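Local coordinates for protein aldehyde dehydrogenase (PDB 5KF0) that probably oxidises aldehydes to carboxylic acids with a nicotinamide cofactor, and binds NADPH, at residues Ala264-Asp267 against Ala268-Glu272; Gln428-Trp431 against Asp432-Val436. One frame throughout, in Å; residues are numbered along the deposited sequence.

Interactions 1 and 2 belong to one mixed sheet and the helices packed on it. Interaction 1 (264-272) is the turn leaving strand 263-266; interaction 2 (428-436) is the C-terminal end of helix 424-433, which connects strands 416-420 and 438-441. Strand 416-420 runs beside strand 263-266, so the two sites are near neighbours: their centres are about 17 Å apart and their nearest atoms about 5 Å, without touching. Helix 401-409 is common to both, receiving Ile265 and Asp267 from the first and Arg429, Ala430 and Leu434 from the second. Interaction 2 also reaches two other subunits of the tetramer. The interactions described in neither contact involve the bound NADPH.

Interaction 1. Residues Ala264-Asp267 against Ala268-Glu272; sequences AIVD and ADQFE
Asp267 and Ala268 are joined by the short polar bond of this turn, with Ala268 N donating to Asp267 OD2 at 2.7 Å. The carboxylate has swung anti to the backbone N of its own residue (chi1 -154°), beside its carbonyl carbon, which brings OD2 up to the next amide; the N-H arrives from above the carboxylate plane. The other oxygen, OD1, is bonded to Thr421 OG1 and His426 ND1, so both oxygens of this buried carboxylate have partners.

The backbone from Asp267 to Gln270 forms a type I beta turn, closed by a weak hydrogen bond from Gln270 N to Asp267 O at 3.5 Å. Within the turn the Gln270 side chain, bent at chi2 (-65°), places NE2 against OD1 of the preceding Asp269, 2.9 Å away in a nearly straight bond. The acceptor lies in the amide plane, but the donor stands well above the carboxylate plane. Asp269 OD2 is held in turn by Asp422 N, and Gln270 OE1 by Gln273 NE2.

Asp267 OD1 and Asp269 OD1 come within 4.2 Å of each other without touching; the donors around the two carboxylates would probably offset the repulsion.

Apolar contact is slight, with Val266 CG1 set 4.0 Å from Gln270 CB. Both side chains also touch Val277 of helix 274-286, while strand 263-266 pairs in parallel with strands 298-302 and 416-420; the turn thus leads the chain from the sheet, through a short 3-10 segment, toward that helix.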
ATOM      1  N   ALA A 264       7.281  -9.362 -31.010  1.00 10.70           N
ATOM      2  CA  ALA A 264       8.219 -10.083 -30.155  1.00 12.91           C
ATOM      3  C   ALA A 264       9.630  -9.874 -30.682  1.00 10.63           C
ATOM      4  O   ALA A 264       9.865 -10.009 -31.890  1.00 13.83           O
ATOM      5  CB  ALA A 264       7.903 -11.580 -30.122  1.00 13.08           C
ATOM      6  N   ILE A 265      10.562  -9.547 -29.786  1.00 10.45           N
ATOM      7  CA  ILE A 265      11.979  -9.390 -30.120  1.00 11.79           C
ATOM      8  C   ILE A 265      12.730 -10.625 -29.651  1.00 12.48           C
ATOM      9  O   ILE A 265      12.547 -11.067 -28.509  1.00 13.55           O
ATOM     10  CB  ILE A 265      12.569  -8.135 -29.452  1.00  9.85           C
ATOM     11  CG1 ILE A 265      11.945  -6.872 -30.042  1.00 13.70           C
ATOM     12  CG2 ILE A 265      14.099  -8.117 -29.609  1.00 13.02           C
ATOM     13  CD1 ILE A 265      12.294  -5.610 -29.258  1.00 13.42           C
ATOM     14  N   VAL A 266      13.589 -11.172 -30.517  1.00 11.92           N
ATOM     15  CA  VAL A 266      14.484 -12.275 -30.166  1.00 10.88           C
ATOM     16  C   VAL A 266      15.906 -11.724 -30.156  1.00 14.40           C
ATOM     17  O   VAL A 266      16.457 -11.380 -31.210  1.00 14.06           O
ATOM     18  CB  VAL A 266      14.358 -13.453 -31.140  1.00 11.02           C
ATOM     19  CG1 VAL A 266      15.300 -14.587 -30.716  1.00 14.93           C
ATOM     20  CG2 VAL A 266      12.895 -13.933 -31.218  1.00 14.37           C
ATOM     21  N   ASP A 267      16.507 -11.648 -28.970  1.00 13.86           N
ATOM     22  CA  ASP A 267      17.819 -11.038 -28.784  1.00 12.44           C
ATOM     23  C   ASP A 267      18.939 -11.990 -29.212  1.00 15.09           C
ATOM     24  O   ASP A 267      18.736 -13.185 -29.448  1.00 15.38           O
ATOM     25  CB  ASP A 267      17.994 -10.632 -27.312  1.00 13.22           C
ATOM     26  CG  ASP A 267      18.971  -9.486 -27.109  1.00 16.39           C
ATOM     27  OD1 ASP A 267      19.090  -9.042 -25.943  1.00 16.37           O
ATOM     28  OD2 ASP A 267      19.618  -9.024 -28.078  1.00 15.84           O
ATOM     29  N   ALA A 268      20.149 -11.430 -29.279  1.00 14.61           N
ATOM     30  CA  ALA A 268      21.320 -12.140 -29.780  1.00 16.09           C
ATOM     31  C   ALA A 268      21.768 -13.289 -28.881  1.00 17.63           C
ATOM     32  O   ALA A 268      22.546 -14.138 -29.337  1.00 19.20           O
ATOM     33  CB  ALA A 268      22.467 -11.140 -29.964  1.00 15.16           C
ATOM     34  N   ASP A 269      21.297 -13.345 -27.630  1.00 15.78           N
ATOM     35  CA  ASP A 269      21.764 -14.319 -26.648  1.00 16.27           C
ATOM     36  C   ASP A 269      20.878 -15.563 -26.561  1.00 18.05           C
ATOM     37  O   ASP A 269      21.014 -16.346 -25.614  1.00 19.04           O
ATOM     38  CB  ASP A 269      21.883 -13.660 -25.262  1.00 17.18           C
ATOM     39  CG  ASP A 269      20.562 -13.081 -24.752  1.00 19.20           C
ATOM     40  OD1 ASP A 269      19.524 -13.203 -25.437  1.00 15.65           O
ATOM     41  OD2 ASP A 269      20.566 -12.488 -23.647  1.00 16.38           O
ATOM     42  N   GLN A 270      20.006 -15.781 -27.539  1.00 15.46           N
ATOM     43  CA  GLN A 270      18.965 -16.798 -27.438  1.00 14.59           C
ATOM     44  C   GLN A 270      19.290 -18.106 -28.162  1.00 15.39           C
ATOM     45  O   GLN A 270      18.415 -18.974 -28.244  1.00 17.01           O
ATOM     46  CB  GLN A 270      17.643 -16.231 -27.967  1.00 13.35           C
ATOM     47  CG  GLN A 270      17.093 -15.104 -27.093  1.00 14.12           C
ATOM     48  CD  GLN A 270      16.726 -15.613 -25.722  1.00 15.00           C
ATOM     49  OE1 GLN A 270      15.813 -16.430 -25.584  1.00 16.24           O
ATOM     50  NE2 GLN A 270      17.452 -15.156 -24.697  1.00 15.22           N
ATOM     51  N   PHE A 271      20.512 -18.286 -28.671  1.00 16.80           N
ATOM     52  CA  PHE A 271      20.768 -19.468 -29.503  1.00 18.43           C
ATOM     53  C   PHE A 271      20.448 -20.770 -28.769  1.00 20.06           C
ATOM     54  O   PHE A 271      19.830 -21.680 -29.341  1.00 20.79           O
ATOM     55  CB  PHE A 271      22.215 -19.501 -29.991  1.00 19.19           C
ATOM     56  CG  PHE A 271      22.509 -20.685 -30.879  1.00 23.31           C
ATOM     57  CD1 PHE A 271      22.185 -20.650 -32.226  1.00 28.36           C
ATOM     58  CD2 PHE A 271      23.071 -21.841 -30.358  1.00 29.23           C
ATOM     59  CE1 PHE A 271      22.431 -21.740 -33.047  1.00 30.56           C
ATOM     60  CE2 PHE A 271      23.320 -22.935 -31.171  1.00 29.41           C
ATOM     61  CZ  PHE A 271      23.000 -22.882 -32.519  1.00 32.76           C
ATOM     62  N   GLU A 272      20.842 -20.875 -27.500  1.00 17.75           N
ATOM     63  CA  GLU A 272      20.673 -22.129 -26.775  1.00 22.18           C
ATOM     64  C   GLU A 272      19.220 -22.458 -26.446  1.00 23.93           C
ATOM     65  O   GLU A 272      18.936 -23.596 -26.067  1.00 26.08           O
ATOM     66  CB  GLU A 272      21.498 -22.109 -25.486  1.00 26.67           C
ATOM     67  CG  GLU A 272      22.999 -22.065 -25.731  1.00 38.07           C
ATOM     68  CD  GLU A 272      23.503 -23.306 -26.436  1.00 57.63           C
ATOM     69  OE1 GLU A 272      23.082 -24.420 -26.055  1.00 63.58           O
ATOM     70  OE2 GLU A 272      24.311 -23.168 -27.381  1.00 63.44           O
TER

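Interaction 2. Residues Gln428-Trp431 against Asp432-Val436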
ATOM      1  N   GLN A 428      15.918  -3.899 -19.072  1.00 12.31           N
ATOM      2  CA  GLN A 428      15.678  -2.569 -18.502  0.55 13.54           C
ATOM      3  C   GLN A 428      15.429  -1.537 -19.593  1.00 14.66           C
ATOM      4  O   GLN A 428      14.546  -0.674 -19.475  1.00 13.20           O
ATOM      5  CB  GLN A 428      16.888  -2.128 -17.672  0.55 15.45           C
ATOM      6  CG  GLN A 428      17.237  -2.998 -16.481  0.55 23.61           C
ATOM      7  CD  GLN A 428      18.704  -2.871 -16.081  0.55 20.43           C
ATOM      8  OE1 GLN A 428      19.523  -2.297 -16.810  0.55 19.77           O
ATOM      9  NE2 GLN A 428      19.040  -3.403 -14.919  0.55 22.56           N
ATOM     10  N   ARG A 429      16.228  -1.598 -20.664  1.00 13.29           N
ATOM     11  CA  ARG A 429      16.048  -0.665 -21.767  1.00 13.07           C
ATOM     12  C   ARG A 429      14.674  -0.845 -22.407  1.00 14.36           C
ATOM     13  O   ARG A 429      14.003   0.138 -22.747  1.00 12.61           O
ATOM     14  CB  ARG A 429      17.167  -0.861 -22.794  1.00 11.90           C
ATOM     15  CG  ARG A 429      17.115   0.087 -23.974  1.00 17.65           C
ATOM     16  CD  ARG A 429      17.419   1.526 -23.591  1.00 19.36           C
ATOM     17  NE  ARG A 429      17.808   2.296 -24.775  1.00 20.72           N
ATOM     18  CZ  ARG A 429      17.923   3.623 -24.818  1.00 27.80           C
ATOM     19  NH1 ARG A 429      17.661   4.364 -23.743  1.00 24.97           N
ATOM     20  NH2 ARG A 429      18.297   4.219 -25.945  1.00 28.93           N
ATOM     21  N   ALA A 430      14.239  -2.095 -22.583  1.00 11.94           N
ATOM     22  CA  ALA A 430      12.909  -2.330 -23.133  1.00 11.25           C
ATOM     23  C   ALA A 430      11.822  -1.776 -22.220  1.00 12.31           C
ATOM     24  O   ALA A 430      10.844  -1.189 -22.695  1.00 12.30           O
ATOM     25  CB  ALA A 430      12.685  -3.822 -23.366  1.00 11.99           C
ATOM     26  N   TRP A 431      11.956  -1.980 -20.907  1.00 12.00           N
ATOM     27  CA  TRP A 431      10.949  -1.460 -19.981  1.00 11.13           C
ATOM     28  C   TRP A 431      10.886   0.063 -20.050  1.00 12.31           C
ATOM     29  O   TRP A 431       9.796   0.649 -20.009  1.00 13.53           O
ATOM     30  CB  TRP A 431      11.282  -1.924 -18.562  1.00 11.19           C
ATOM     31  CG  TRP A 431      10.147  -1.879 -17.567  1.00 10.67           C
ATOM     32  CD1 TRP A 431       8.812  -1.770 -17.828  1.00 12.04           C
ATOM     33  CD2 TRP A 431      10.273  -1.990 -16.142  1.00 11.66           C
ATOM     34  NE1 TRP A 431       8.100  -1.795 -16.648  1.00 11.74           N
ATOM     35  CE2 TRP A 431       8.973  -1.926 -15.601  1.00 11.31           C
ATOM     36  CE3 TRP A 431      11.362  -2.124 -15.274  1.00 12.86           C
ATOM     37  CZ2 TRP A 431       8.727  -2.000 -14.227  1.00 12.25           C
ATOM     38  CZ3 TRP A 431      11.120  -2.189 -13.905  1.00 12.65           C
ATOM     39  CH2 TRP A 431       9.806  -2.125 -13.399  1.00 13.98           C
ATOM     40  N   ASP A 432      12.047   0.716 -20.175  1.00 10.58           N
ATOM     41  CA  ASP A 432      12.107   2.175 -20.290  1.00 12.15           C
ATOM     42  C   ASP A 432      11.429   2.685 -21.555  1.00 14.85           C
ATOM     43  O   ASP A 432      10.770   3.730 -21.535  1.00 13.99           O
ATOM     44  CB  ASP A 432      13.560   2.662 -20.348  1.00 12.99           C
ATOM     45  CG  ASP A 432      14.299   2.592 -19.027  1.00 17.39           C
ATOM     46  OD1 ASP A 432      13.706   2.323 -17.965  1.00 16.51           O
ATOM     47  OD2 ASP A 432      15.525   2.857 -19.072  1.00 17.24           O
ATOM     48  N   GLU A 433      11.662   2.010 -22.689  1.00 13.21           N
ATOM     49  CA  GLU A 433      11.464   2.626 -23.995  1.00  9.96           C
ATOM     50  C   GLU A 433      10.266   2.111 -24.774  1.00 11.86           C
ATOM     51  O   GLU A 433       9.792   2.820 -25.670  1.00 15.00           O
ATOM     52  CB  GLU A 433      12.716   2.437 -24.871  1.00 12.33           C
ATOM     53  CG  GLU A 433      13.977   3.086 -24.307  1.00 15.83           C
ATOM     54  CD  GLU A 433      13.813   4.581 -24.128  1.00 27.25           C
ATOM     55  OE1 GLU A 433      13.301   5.234 -25.061  1.00 23.88           O
ATOM     56  OE2 GLU A 433      14.189   5.095 -23.055  1.00 28.30           O
ATOM     57  N   LEU A 434       9.769   0.911 -24.481  1.00 13.03           N
ATOM     58  CA  LEU A 434       8.645   0.373 -25.248  1.00 12.02           C
ATOM     59  C   LEU A 434       7.353   1.021 -24.768  1.00 11.62           C
ATOM     60  O   LEU A 434       6.980   0.874 -23.599  1.00 11.69           O
ATOM     61  CB  LEU A 434       8.570  -1.146 -25.117  1.00  9.94           C
ATOM     62  CG  LEU A 434       9.702  -1.866 -25.859  1.00  9.50           C
ATOM     63  CD1 LEU A 434       9.566  -3.386 -25.646  1.00 12.77           C
ATOM     64  CD2 LEU A 434       9.716  -1.522 -27.359  1.00 13.27           C
ATOM     65  N   GLU A 435       6.670   1.731 -25.675  1.00 12.59           N
ATOM     66  CA  GLU A 435       5.442   2.447 -25.315  0.58 11.59           C
ATOM     67  C   GLU A 435       4.265   1.486 -25.446  1.00 10.59           C
ATOM     68  O   GLU A 435       3.494   1.493 -26.414  1.00 11.61           O
ATOM     69  CB  GLU A 435       5.255   3.701 -26.161  0.58 13.30           C
ATOM     70  CG  GLU A 435       4.151   4.577 -25.570  0.58 11.50           C
ATOM     71  CD  GLU A 435       3.998   5.934 -26.227  0.58 20.68           C
ATOM     72  OE1 GLU A 435       4.697   6.224 -27.221  0.58 17.05           O
ATOM     73  OE2 GLU A 435       3.158   6.716 -25.729  0.58 22.16           O
ATOM     74  N   VAL A 436       4.134   0.634 -24.424  1.00  9.73           N
ATOM     75  CA  VAL A 436       3.117  -0.403 -24.353  1.00 10.78           C
ATOM     76  C   VAL A 436       2.590  -0.449 -22.925  1.00  9.30           C
ATOM     77  O   VAL A 436       3.214   0.057 -21.983  1.00 11.41           O
ATOM     78  CB  VAL A 436       3.666  -1.796 -24.754  1.00 12.41           C
ATOM     79  CG1 VAL A 436       4.094  -1.818 -26.215  1.00 11.23           C
ATOM     80  CG2 VAL A 436       4.857  -2.155 -23.880  1.00 10.46           C
TER
HETATM   81  O   HOH W   1      16.493   4.094 -21.288  1.00 19.69           O
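A single water joins Arg429, Asp432 and Glu433, held by three bonds: it accepts from Arg429 NH1 at 2.7 Å and donates to Asp432 OD2, also at 2.7 Å, and to Glu433 OE2 at 3.1 Å. It lies in the guanidinium plane at the edge, the position an N-H can address. Glu433 comes instead over one face, its CG 3.6 Å above that plane and offset toward the rim. The direct ion pair is consequently long, Arg429 NH1 to Glu433 OE2 at 3.6 Å, with the oxygen well out of plane and no N-H aimed at it. Bends at chi2 in both chains (68° in Arg429, -60° in Glu433) bring these groups together, while Arg429 NH2 turns to a salt bridge with Asp402.

Asp432, the water's other carboxylate, ties the helix end to the neighbouring subunits. The carboxylate lies over Gln428 O, and its two oxygens bind arginines of different neighbouring subunits, OD1 with Arg148 of the second and OD2 with Arg484 of the third. Trp431 makes a cation-pi contact with the same Arg148 of the second subunit.

On the inward side, Ala430 CB packs against Leu434 CD1 at 3.9 Å, both side chains resting on Leu405 of helix 401-409. Ala430 O accepts the last helical bond, from Leu434 N at 3.0 Å, together with a weak one from Glu433 N, whose main acceptor is Arg429 O. Leu434 is the first residue to leave helical geometry, and Glu435 then centres an inverse gamma turn. This is the C-terminal end of the helix in a beta-alpha-beta crossover, passing from strand 416-420 to strand 438-441, and here it also forms part of the tetramer interface.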